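Local coordinates for N-acetylglucosamine 2-epimerase (Xylella fastidiosa, PDB 3GT5), which probably acts as a sugar isomerase, interconverting sugars or N-acyl sugars as other N-acylglucosamine 2-epimerase family members do, at residues F117-Y122 / E135-T140; G125-I130 / A185-G190. All coordinates share one frame; numbering follows the deposited sequence.

How the contacts relate
Both contacts use helix 112-127: contact 1 its middle, against helix 133-147, and contact 2 its C-terminal end, against the end of helix 172-189. Their centres lie about 10 Å apart on the same side of the chain's centre, and their segments alternate along the sequence, in the order 117-122, 125-130, 135-140, 185-190. Contact 1 joins consecutive helices and is buried; contact 2 joins helices separated by helix 133-147 and the short strands that follow it, and lies nearer the surface. Met137 connects them, its SD lying 3.6 Å from Leu126 CD2. Three helices are thus packed together within the helical barrel expected of this epimerase family.

Contact 1: F117-Y122 / E135-T140; sequences FVMLAY and EWMDET
Tyr122 and Met137 mark the closest backbone approach, their CA atoms 6.1 Å apart, where helical segments 117-122 and 135-140 run nearly antiparallel at 162° with axes 9.3 Å from each other. No hydrogen bond crosses between them, so the contact rests on side-chain packing. The CA-CB bond of Tyr122 points toward the other helix, and its ring packs against Trp136 and Thr140. Trp136 CB sits over one face of it, 3.7 Å from the ring centroid and close to the normal, a CH-pi contact. The indole adds an edge-to-face pair, its edge directed at the phenol face with planes at 54° and CE3 3.5 Å from Tyr122 CD1. At the phenol's rim, in its plane, lies Thr140 OG1, 3.4 Å from Tyr122 CE2. Placed anti to its own carbonyl carbon (chi1 -54°), this hydroxyl turns back to donate to Trp136 O, which also accepts from Thr140 N on the opposite face of the carbonyl. Met119, bent at chi2 and chi3, crosses Met137 at about a right angle and brings CE to 3.5 Å from Met137 O. Beyond the two segments, Tyr122 OH is hydrogen-bonded to Tyr96 and Arg85, and Arg85 also makes a cation-pi contact with Trp136 and a salt bridge with Glu139. This is close packing of an antiparallel helical hairpin of the kind that builds the (alpha/alpha)6 barrel known for this family.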
# COMPACT_ATOMS: atom_id res chain seq x y z
N PHE A 117 2.22 8.36 1.27
CA PHE A 117 2.99 7.98 0.08
C PHE A 117 4.18 8.87 -0.23
O PHE A 117 5.24 8.39 -0.56
CB PHE A 117 2.11 7.60 -1.10
CG PHE A 117 1.55 6.23 -0.95
CD1 PHE A 117 2.33 5.10 -1.24
CD2 PHE A 117 0.30 6.00 -0.32
CE1 PHE A 117 1.88 3.84 -0.99
CE2 PHE A 117 -0.15 4.69 -0.09
CZ PHE A 117 0.64 3.61 -0.41
N VAL A 118 4.04 10.16 0.01
CA VAL A 118 5.18 11.07 -0.07
C VAL A 118 6.26 10.71 0.95
O VAL A 118 7.45 10.62 0.59
CB VAL A 118 4.68 12.51 0.09
CG1 VAL A 118 5.89 13.49 0.35
CG2 VAL A 118 3.84 12.99 -1.18
N MET A 119 5.86 10.45 2.22
CA MET A 119 6.81 10.02 3.29
C MET A 119 7.53 8.72 2.90
O MET A 119 8.75 8.59 3.04
CB MET A 119 6.14 9.90 4.67
CG MET A 119 7.10 9.51 5.77
SD MET A 119 8.43 10.80 6.15
CE MET A 119 7.58 11.64 7.54
N LEU A 120 6.78 7.78 2.34
CA LEU A 120 7.36 6.55 1.86
C LEU A 120 8.36 6.81 0.72
O LEU A 120 9.48 6.23 0.76
CB LEU A 120 6.26 5.60 1.38
CG LEU A 120 6.76 4.24 0.89
CD1 LEU A 120 7.39 3.42 2.04
CD2 LEU A 120 5.63 3.42 0.22
N ALA A 121 8.01 7.66 -0.25
CA ALA A 121 8.92 7.95 -1.37
C ALA A 121 10.22 8.60 -0.83
O ALA A 121 11.35 8.28 -1.27
CB ALA A 121 8.26 8.85 -2.43
N TYR A 122 10.08 9.54 0.09
CA TYR A 122 11.29 10.20 0.63
C TYR A 122 12.14 9.22 1.45
O TYR A 122 13.39 9.30 1.39
CB TYR A 122 10.90 11.42 1.48
CG TYR A 122 10.30 12.59 0.72
CD1 TYR A 122 10.54 12.82 -0.65
CD2 TYR A 122 9.52 13.55 1.39
CE1 TYR A 122 9.97 13.88 -1.33
CE2 TYR A 122 8.99 14.65 0.71
CZ TYR A 122 9.23 14.82 -0.64
OH TYR A 122 8.69 15.89 -1.33
N GLU A 135 16.08 15.50 5.26
CA GLU A 135 15.44 16.80 5.52
C GLU A 135 14.02 16.83 4.96
O GLU A 135 13.12 17.38 5.58
CB GLU A 135 16.21 17.96 4.87
CG GLU A 135 17.47 18.39 5.59
CD GLU A 135 18.43 17.26 5.90
OE1 GLU A 135 19.03 16.68 4.94
OE2 GLU A 135 18.61 16.98 7.11
N TRP A 136 13.82 16.24 3.78
CA TRP A 136 12.47 16.22 3.18
C TRP A 136 11.51 15.44 4.06
O TRP A 136 10.33 15.81 4.16
CB TRP A 136 12.49 15.55 1.79
CG TRP A 136 13.40 16.16 0.79
CD1 TRP A 136 13.91 17.44 0.78
CD2 TRP A 136 13.92 15.51 -0.38
NE1 TRP A 136 14.72 17.61 -0.32
CE2 TRP A 136 14.76 16.43 -1.04
CE3 TRP A 136 13.77 14.22 -0.92
CZ2 TRP A 136 15.43 16.12 -2.24
CZ3 TRP A 136 14.45 13.90 -2.11
CH2 TRP A 136 15.27 14.85 -2.75
N MET A 137 12.03 14.37 4.68
CA MET A 137 11.28 13.57 5.67
C MET A 137 10.92 14.43 6.87
O MET A 137 9.78 14.42 7.36
CB MET A 137 12.05 12.29 6.11
CG MET A 137 12.38 11.28 4.99
SD MET A 137 13.72 10.11 5.27
CE MET A 137 13.06 9.27 6.65
N ASP A 138 11.90 15.18 7.38
CA ASP A 138 11.63 16.05 8.51
C ASP A 138 10.59 17.13 8.15
O ASP A 138 9.69 17.41 8.93
CB ASP A 138 12.93 16.64 9.09
CG ASP A 138 12.66 17.57 10.26
OD1 ASP A 138 11.96 17.17 11.24
OD2 ASP A 138 13.07 18.74 10.13
N GLU A 139 10.67 17.69 6.94
CA GLU A 139 9.71 18.71 6.46
C GLU A 139 8.32 18.11 6.39
O GLU A 139 7.35 18.78 6.77
CB GLU A 139 10.15 19.17 5.07
CG GLU A 139 9.23 20.01 4.15
CD GLU A 139 9.69 19.84 2.70
OE1 GLU A 139 9.18 18.91 1.99
OE2 GLU A 139 10.67 20.54 2.31
N THR A 140 8.23 16.84 5.95
CA THR A 140 6.92 16.16 5.83
C THR A 140 6.37 15.86 7.24
O THR A 140 5.19 16.07 7.50
CB THR A 140 7.04 14.89 5.00
OG1 THR A 140 7.64 15.21 3.74
CG2 THR A 140 5.66 14.21 4.77

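Contact 2: G125-I130 / A185-G190; sequences GLKVGI and AYEASG
Lys127 and Glu187 supply the polar part of this contact, a salt bridge in which NZ donates to OE1 at 2.8 Å, meeting the oxygen nearly along its C-O axis. The lysine chain is fully extended beyond CG (chi2 -177°), which carries the ammonium across to the carboxylate. The other oxygen, OE2, is hydrogen-bonded to Tyr263 OH, so both carboxylate oxygens have partners.

Apolar packing centres on Ala188, at the nearest backbone approach: its CA lies 5.1 Å from that of Lys127, and its CB meets Lys127 CG at 3.6 Å. Leu126 CD2 lies 4.1 Å from Ala188 CB and 4.0 Å from Ser189 CB, and also rests against the carbonyl oxygen of Ala188.

Hydrogen bonds within each segment shape the two helix ends. A Schellman motif closes helix 112-127, with Ile130 N reaching Gly125 O at 3.0 Å, Gly129 N bonding to Leu126 O, and Gly129, at positive phi, in the C-prime position. Ser189 OG donates to Ala185 O from above the carbonyl plane, while Ser189 N bonds to the same oxygen from its opposite face.

Around the contact, helix 133-147 packs on Leu126 through Met137, helix 192-211 touches Ser189 through Tyr194, and helix 51-68 touches Lys127 through Leu66, so the contact joins the C-terminal ends of helices 112-127 and 172-189 within the probable (alpha/alpha)6 barrel.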
# COMPACT_ATOMS: atom_id res chain seq x y z
N GLY A 125 14.09 7.35 -0.95
CA GLY A 125 15.18 8.21 -1.40
C GLY A 125 16.39 8.18 -0.47
O GLY A 125 17.54 8.09 -0.94
N LEU A 126 16.16 8.26 0.84
CA LEU A 126 17.26 8.19 1.80
C LEU A 126 17.93 6.80 1.79
O LEU A 126 19.16 6.70 1.86
CB LEU A 126 16.77 8.58 3.21
CG LEU A 126 17.80 8.68 4.33
CD1 LEU A 126 18.92 9.67 3.95
CD2 LEU A 126 17.13 9.07 5.62
N LYS A 127 17.12 5.72 1.69
CA LYS A 127 17.64 4.37 1.64
C LYS A 127 18.62 4.17 0.50
O LYS A 127 19.52 3.35 0.65
CB LYS A 127 16.52 3.34 1.50
CG LYS A 127 15.72 3.07 2.79
CD LYS A 127 14.64 1.98 2.64
CE LYS A 127 13.83 1.82 3.96
NZ LYS A 127 12.85 0.72 3.87
N VAL A 128 18.43 4.86 -0.62
CA VAL A 128 19.31 4.70 -1.81
C VAL A 128 20.45 5.71 -1.80
O VAL A 128 21.23 5.80 -2.73
CB VAL A 128 18.56 4.68 -3.15
CG1 VAL A 128 17.43 3.66 -3.12
CG2 VAL A 128 18.09 6.08 -3.58
N GLY A 129 20.54 6.46 -0.71
CA GLY A 129 21.71 7.31 -0.44
C GLY A 129 21.50 8.77 -0.76
O GLY A 129 22.47 9.52 -0.76
N ILE A 130 20.27 9.22 -0.99
CA ILE A 130 20.04 10.66 -1.23
C ILE A 130 19.97 11.36 0.14
O ILE A 130 18.94 11.32 0.84
CB ILE A 130 18.79 10.94 -2.07
CG1 ILE A 130 18.91 10.29 -3.45
CG2 ILE A 130 18.56 12.47 -2.23
CD1 ILE A 130 17.64 10.34 -4.29
N ALA A 185 10.47 5.08 7.22
CA ALA A 185 11.23 6.27 7.65
C ALA A 185 12.23 5.87 8.73
O ALA A 185 13.40 6.36 8.75
CB ALA A 185 10.26 7.36 8.15
N TYR A 186 11.78 5.02 9.65
CA TYR A 186 12.64 4.49 10.71
C TYR A 186 13.78 3.66 10.13
O TYR A 186 14.94 3.80 10.53
CB TYR A 186 11.87 3.64 11.69
CG TYR A 186 12.75 2.89 12.67
CD1 TYR A 186 13.43 3.56 13.67
CD2 TYR A 186 12.92 1.49 12.58
CE1 TYR A 186 14.26 2.86 14.57
CE2 TYR A 186 13.73 0.80 13.49
CZ TYR A 186 14.39 1.50 14.47
OH TYR A 186 15.17 0.80 15.38
N GLU A 187 13.43 2.78 9.19
CA GLU A 187 14.41 1.89 8.58
C GLU A 187 15.46 2.71 7.85
O GLU A 187 16.66 2.37 7.88
CB GLU A 187 13.72 0.91 7.63
CG GLU A 187 12.89 -0.14 8.32
CD GLU A 187 12.05 -0.96 7.36
OE1 GLU A 187 11.90 -0.57 6.18
OE2 GLU A 187 11.52 -2.01 7.80
N ALA A 188 15.05 3.80 7.24
CA ALA A 188 15.96 4.67 6.45
C ALA A 188 16.82 5.60 7.30
O ALA A 188 17.98 5.80 6.98
CB ALA A 188 15.18 5.46 5.46
N SER A 189 16.26 6.13 8.40
CA SER A 189 16.91 7.22 9.15
C SER A 189 17.42 6.82 10.54
O SER A 189 18.24 7.55 11.12
CB SER A 189 15.94 8.38 9.35
OG SER A 189 14.90 8.01 10.21
N GLY A 190 16.89 5.74 11.10
CA GLY A 190 17.11 5.32 12.47
C GLY A 190 16.46 6.18 13.55
O GLY A 190 16.71 5.95 14.72